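Local coordinates for protein iron Super-Oxide Dismutase (Plasmodium knowlesi, PDB 2AWP) that destroys superoxide radicals, probably using an iron cofactor to convert them into hydrogen peroxide and molecular oxygen, at residues I64-A69 / H140-P145; W72-Y77 / S121-L126. One frame throughout, in Å; residues are numbered along the deposited sequence.

Contact 1: residues I64-A69 / H140-P145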
# COMPACT_ATOMS: atom_id res chain seq x y z
N ILE A 64 -13.53 -8.70 6.76
CA ILE A 64 -13.25 -10.06 7.30
C ILE A 64 -12.22 -10.74 6.41
O ILE A 64 -11.23 -11.24 6.90
CB ILE A 64 -14.54 -10.94 7.47
CG1 ILE A 64 -15.41 -10.42 8.62
CG2 ILE A 64 -14.17 -12.42 7.78
CD1 ILE A 64 -16.87 -11.01 8.56
N PHE A 65 -12.44 -10.69 5.11
CA PHE A 65 -11.48 -11.26 4.18
C PHE A 65 -10.13 -10.59 4.30
O PHE A 65 -9.09 -11.27 4.42
CB PHE A 65 -11.96 -11.21 2.72
CG PHE A 65 -10.90 -11.67 1.75
CD1 PHE A 65 -10.68 -13.03 1.52
CD2 PHE A 65 -10.07 -10.73 1.11
CE1 PHE A 65 -9.68 -13.45 0.66
CE2 PHE A 65 -9.07 -11.14 0.23
CZ PHE A 65 -8.87 -12.49 0.01
N ASN A 66 -10.13 -9.26 4.28
CA ASN A 66 -8.88 -8.51 4.32
C ASN A 66 -8.03 -8.93 5.53
O ASN A 66 -6.85 -9.25 5.38
CB ASN A 66 -9.15 -7.01 4.34
CG ASN A 66 -9.63 -6.47 2.99
OD1 ASN A 66 -9.48 -7.10 1.94
ND2 ASN A 66 -10.21 -5.29 3.03
N ASN A 67 -8.66 -8.96 6.71
CA ASN A 67 -7.95 -9.38 7.91
C ASN A 67 -7.55 -10.86 7.92
O ASN A 67 -6.40 -11.17 8.17
CB ASN A 67 -8.71 -8.99 9.18
CG ASN A 67 -8.67 -7.53 9.41
OD1 ASN A 67 -7.67 -7.00 9.93
ND2 ASN A 67 -9.72 -6.82 8.93
N ALA A 68 -8.50 -11.75 7.66
CA ALA A 68 -8.21 -13.20 7.54
C ALA A 68 -7.08 -13.51 6.55
O ALA A 68 -6.16 -14.25 6.86
CB ALA A 68 -9.46 -13.96 7.14
N ALA A 69 -7.17 -12.97 5.34
CA ALA A 69 -6.16 -13.27 4.31
C ALA A 69 -4.80 -12.69 4.71
O ALA A 69 -3.77 -13.34 4.56
CB ALA A 69 -6.61 -12.74 2.96
N HIS A 140 -2.86 -8.33 -5.11
CA HIS A 140 -2.99 -6.97 -4.64
C HIS A 140 -3.62 -6.94 -3.26
O HIS A 140 -4.57 -7.69 -2.99
CB HIS A 140 -3.85 -6.17 -5.61
CG HIS A 140 -3.63 -4.69 -5.54
ND1 HIS A 140 -2.38 -4.11 -5.67
CD2 HIS A 140 -4.50 -3.66 -5.36
CE1 HIS A 140 -2.50 -2.80 -5.57
NE2 HIS A 140 -3.77 -2.50 -5.39
N ASP A 141 -3.08 -6.07 -2.39
CA ASP A 141 -3.58 -5.90 -1.03
C ASP A 141 -3.52 -7.22 -0.21
O ASP A 141 -2.41 -7.67 0.11
CB ASP A 141 -5.00 -5.28 -1.07
CG ASP A 141 -5.00 -3.92 -1.76
OD1 ASP A 141 -4.12 -3.10 -1.52
OD2 ASP A 141 -5.90 -3.67 -2.55
N ALA A 142 -4.66 -7.81 0.14
CA ALA A 142 -4.73 -9.07 0.93
C ALA A 142 -4.95 -10.32 0.06
O ALA A 142 -5.08 -11.45 0.57
CB ALA A 142 -5.82 -8.98 1.97
N GLY A 143 -4.99 -10.11 -1.25
CA GLY A 143 -5.31 -11.21 -2.16
C GLY A 143 -4.30 -12.33 -2.12
O GLY A 143 -3.12 -12.11 -1.87
N ASN A 144 -4.77 -13.55 -2.36
CA ASN A 144 -3.81 -14.65 -2.54
C ASN A 144 -4.31 -15.72 -3.52
O ASN A 144 -5.51 -15.75 -3.86
CB ASN A 144 -3.34 -15.22 -1.20
CG ASN A 144 -4.46 -15.90 -0.41
OD1 ASN A 144 -5.22 -16.72 -0.94
ND2 ASN A 144 -4.54 -15.57 0.87
N PRO A 145 -3.40 -16.55 -4.01
CA PRO A 145 -3.78 -17.59 -4.98
C PRO A 145 -4.83 -18.65 -4.51
O PRO A 145 -5.47 -19.26 -5.34
CB PRO A 145 -2.43 -18.25 -5.35
CG PRO A 145 -1.39 -17.16 -5.03
CD PRO A 145 -1.95 -16.55 -3.76
O HOH W 1 -7.68 -7.24 -0.19
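A single water ties Asn66 on helix 62-79 to the turn that faces it: it donates to Asn66 OD1 at 2.8 Å and accepts from the backbone N of Ala142, 3.1 Å away. Beside this bridge the methyl of Ala142 points at the helix, with its CB 3.6 Å from Asn66 O and 4.0 Å from Ala69 CB. The closest approach is that of Ala69 CB to Ala142 O, 3.1 Å. That carbonyl has a polar partner as well, since it accepts a hydrogen bond from Asn73 ND2, one turn beyond Ala69 on helix 62-79.

Phe65 completes the patch. With CG anti to the backbone N (chi1 174°), its ring lies alongside the helix, so that Ala69 CB sits over one face, displaced toward the rim. The CZ end of the ring reaches Gly143 CA, 4.4 Å away and near the ring plane. The loop is shaped by a type II' beta turn from His140 to Gly143, closed by Gly143 N to His140 O at 3.0 Å; Asp141 takes the positive phi (60°) that such a turn requires at its second position. Next in line, Asn144 is an N-cap: its OD1 receives Lys147 N, while its ND2 donates to Asn73 OD1.

Phe119 of the second subunit packs on Asn66, Asp141 and Ala142, which places the turn at the dimer interface. Within the chain, Met57 of helix 53-59 touches both Ala69 and Asn144, and the turn connects strand 134-140 to helix 145-148 against the flank of helix 62-79.

Contact 2: residues W72-Y77 / S121-L126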
# COMPACT_ATOMS: atom_id res chain seq x y z
N TRP A 72 -3.11 -15.01 7.20
CA TRP A 72 -2.62 -16.22 6.53
C TRP A 72 -1.38 -15.88 5.68
O TRP A 72 -0.32 -16.58 5.73
CB TRP A 72 -3.73 -16.85 5.68
CG TRP A 72 -3.35 -18.23 5.13
CD1 TRP A 72 -3.67 -19.45 5.66
CD2 TRP A 72 -2.53 -18.50 3.97
NE1 TRP A 72 -3.10 -20.47 4.91
CE2 TRP A 72 -2.41 -19.91 3.86
CE3 TRP A 72 -1.90 -17.69 3.01
CZ2 TRP A 72 -1.67 -20.53 2.83
CZ3 TRP A 72 -1.17 -18.30 1.98
CH2 TRP A 72 -1.05 -19.70 1.91
N ASN A 73 -1.48 -14.80 4.91
CA ASN A 73 -0.37 -14.37 4.03
C ASN A 73 0.88 -14.09 4.85
O ASN A 73 2.00 -14.36 4.42
CB ASN A 73 -0.75 -13.06 3.32
CG ASN A 73 -1.88 -13.21 2.32
OD1 ASN A 73 -2.20 -14.31 1.88
ND2 ASN A 73 -2.49 -12.08 1.96
N HIS A 74 0.71 -13.46 6.01
CA HIS A 74 1.90 -13.11 6.82
C HIS A 74 2.55 -14.32 7.42
O HIS A 74 3.76 -14.43 7.46
CB HIS A 74 1.54 -12.08 7.90
CG HIS A 74 1.42 -10.70 7.37
ND1 HIS A 74 0.28 -10.23 6.76
CD2 HIS A 74 2.34 -9.71 7.26
CE1 HIS A 74 0.48 -9.00 6.34
NE2 HIS A 74 1.72 -8.67 6.63
N SER A 75 1.74 -15.25 7.91
CA SER A 75 2.30 -16.49 8.43
C SER A 75 3.09 -17.26 7.37
O SER A 75 4.17 -17.77 7.65
CB SER A 75 1.21 -17.33 9.06
OG SER A 75 0.86 -16.75 10.30
N PHE A 76 2.54 -17.32 6.17
CA PHE A 76 3.20 -17.91 5.00
C PHE A 76 4.48 -17.15 4.63
O PHE A 76 5.47 -17.75 4.24
CB PHE A 76 2.21 -17.97 3.82
CG PHE A 76 2.56 -19.01 2.76
CD1 PHE A 76 2.24 -20.35 2.96
CD2 PHE A 76 3.20 -18.64 1.59
CE1 PHE A 76 2.54 -21.31 2.00
CE2 PHE A 76 3.51 -19.59 0.62
CZ PHE A 76 3.18 -20.94 0.83
N TYR A 77 4.46 -15.83 4.76
CA TYR A 77 5.62 -14.97 4.57
C TYR A 77 6.75 -15.26 5.57
O TYR A 77 7.90 -15.44 5.18
CB TYR A 77 5.17 -13.52 4.63
CG TYR A 77 6.25 -12.45 4.59
CD1 TYR A 77 7.05 -12.27 3.46
CD2 TYR A 77 6.45 -11.59 5.69
CE1 TYR A 77 8.04 -11.28 3.42
CE2 TYR A 77 7.43 -10.59 5.66
CZ TYR A 77 8.21 -10.43 4.52
OH TYR A 77 9.18 -9.43 4.46
N SER A 121 0.01 -1.77 -2.60
CA SER A 121 0.20 -2.83 -1.59
C SER A 121 -0.02 -4.20 -2.23
O SER A 121 -0.97 -4.36 -3.00
CB SER A 121 -0.81 -2.63 -0.44
OG SER A 121 -0.53 -1.40 0.25
N GLY A 122 0.82 -5.19 -1.90
CA GLY A 122 0.63 -6.52 -2.53
C GLY A 122 1.69 -7.56 -2.19
O GLY A 122 2.47 -7.38 -1.26
N TRP A 123 1.76 -8.62 -2.99
CA TRP A 123 2.46 -9.85 -2.62
C TRP A 123 2.91 -10.48 -3.90
O TRP A 123 2.13 -10.49 -4.85
CB TRP A 123 1.50 -10.87 -1.93
CG TRP A 123 0.96 -10.41 -0.56
CD1 TRP A 123 -0.19 -9.69 -0.32
CD2 TRP A 123 1.54 -10.66 0.73
NE1 TRP A 123 -0.35 -9.48 1.04
CE2 TRP A 123 0.71 -10.05 1.70
CE3 TRP A 123 2.67 -11.37 1.16
CZ2 TRP A 123 0.98 -10.11 3.04
CZ3 TRP A 123 2.96 -11.40 2.53
CH2 TRP A 123 2.13 -10.79 3.44
N GLY A 124 4.14 -10.98 -3.93
CA GLY A 124 4.61 -11.83 -5.03
C GLY A 124 4.56 -13.29 -4.58
O GLY A 124 4.83 -13.59 -3.41
N TRP A 125 4.21 -14.20 -5.48
CA TRP A 125 4.08 -15.61 -5.12
C TRP A 125 4.84 -16.53 -6.08
O TRP A 125 4.91 -16.26 -7.27
CB TRP A 125 2.60 -16.04 -5.13
CG TRP A 125 1.73 -15.23 -4.26
CD1 TRP A 125 1.10 -14.06 -4.60
CD2 TRP A 125 1.38 -15.50 -2.90
NE1 TRP A 125 0.39 -13.60 -3.55
CE2 TRP A 125 0.53 -14.46 -2.49
CE3 TRP A 125 1.68 -16.54 -2.01
CZ2 TRP A 125 -0.03 -14.41 -1.20
CZ3 TRP A 125 1.13 -16.48 -0.70
CH2 TRP A 125 0.29 -15.42 -0.32
N LEU A 126 5.42 -17.60 -5.53
CA LEU A 126 5.74 -18.76 -6.32
C LEU A 126 4.59 -19.72 -6.04
O LEU A 126 4.26 -19.96 -4.87
CB LEU A 126 7.08 -19.40 -5.92
CG LEU A 126 7.41 -20.70 -6.67
CD1 LEU A 126 7.56 -20.46 -8.17
CD2 LEU A 126 8.67 -21.33 -6.04
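Helix 72-77 and strand 122-126 cross at 50° with their axes 11.1 Å apart at closest approach, a separation that is spanned by two tryptophans of the strand, Trp123 and Trp125.

Asn73 meets Trp123 in a CH-pi contact: its CB lies over one face of the indole, 3.7 Å from the centroid of the six-membered ring. Its CG is anti to the carbonyl carbon (chi1 -67°), and the amide extends between the two indoles, with OD1 3.5 Å from Trp125 CH2 at the ring edge. ND2 and Trp123 NE1 are 3.5 Å apart, but both are donors and share an acceptor, Gln70 OE1; OD1 is engaged by Asn144.

The far edge of Trp123 makes two more aromatic contacts. Its CZ2 and CH2 enter over a face of His74 in a T-shaped pair, with centroids 4.9 Å apart and planes at 86°. Toward the face of Tyr77 the Trp123 six-membered ring makes an offset edge-to-face pair, centroids 6.0 Å apart. The three rings form a buried aromatic cluster. His74, probably an iron ligand, thus has the edge of an indole set against one face of its imidazole, while its ND1 is hydrogen-bonded to Gln70 O, which fixes the imidazole's rotation.

Trp125 fills the other half of the contact. Trp125 CH2 lies at the edge of Trp72, 4.0 Å from Trp72 CZ3, and Trp125 CZ3 is 3.8 Å from Phe76 CD2.

Beyond the pair, Trp123 also touches Asp158, another probable iron ligand, and Thr156 on strand 151-158. Trp72 leans on helix 53-59, and strand 122-129 runs between antiparallel strands 134-140 and 151-158, with helix 62-79 packed across it.

Both contacts use helix 62-79, contact 1 its N-terminal part and contact 2 its later turns, and their centres are 9 Å apart. Along the chain, contact 2 is nested within the loop that contact 1 closes: 72-77 and 121-126 both fall between 64-69 and 140-145. Contact 2 uses strand 122-129, and contact 1 the loop that leaves the neighbouring antiparallel strand 134-140; the two meet where Asp141 N probably hydrogen-bonds to Ser121 O at 2.8 Å. One helix of the alpha-hairpin domain is therefore held twice to the C-terminal domain, once near the dimer interface and once at the centre of the chain. Contact 2 also carries the probable iron ligand His74, so this interdomain seam borders the likely metal site.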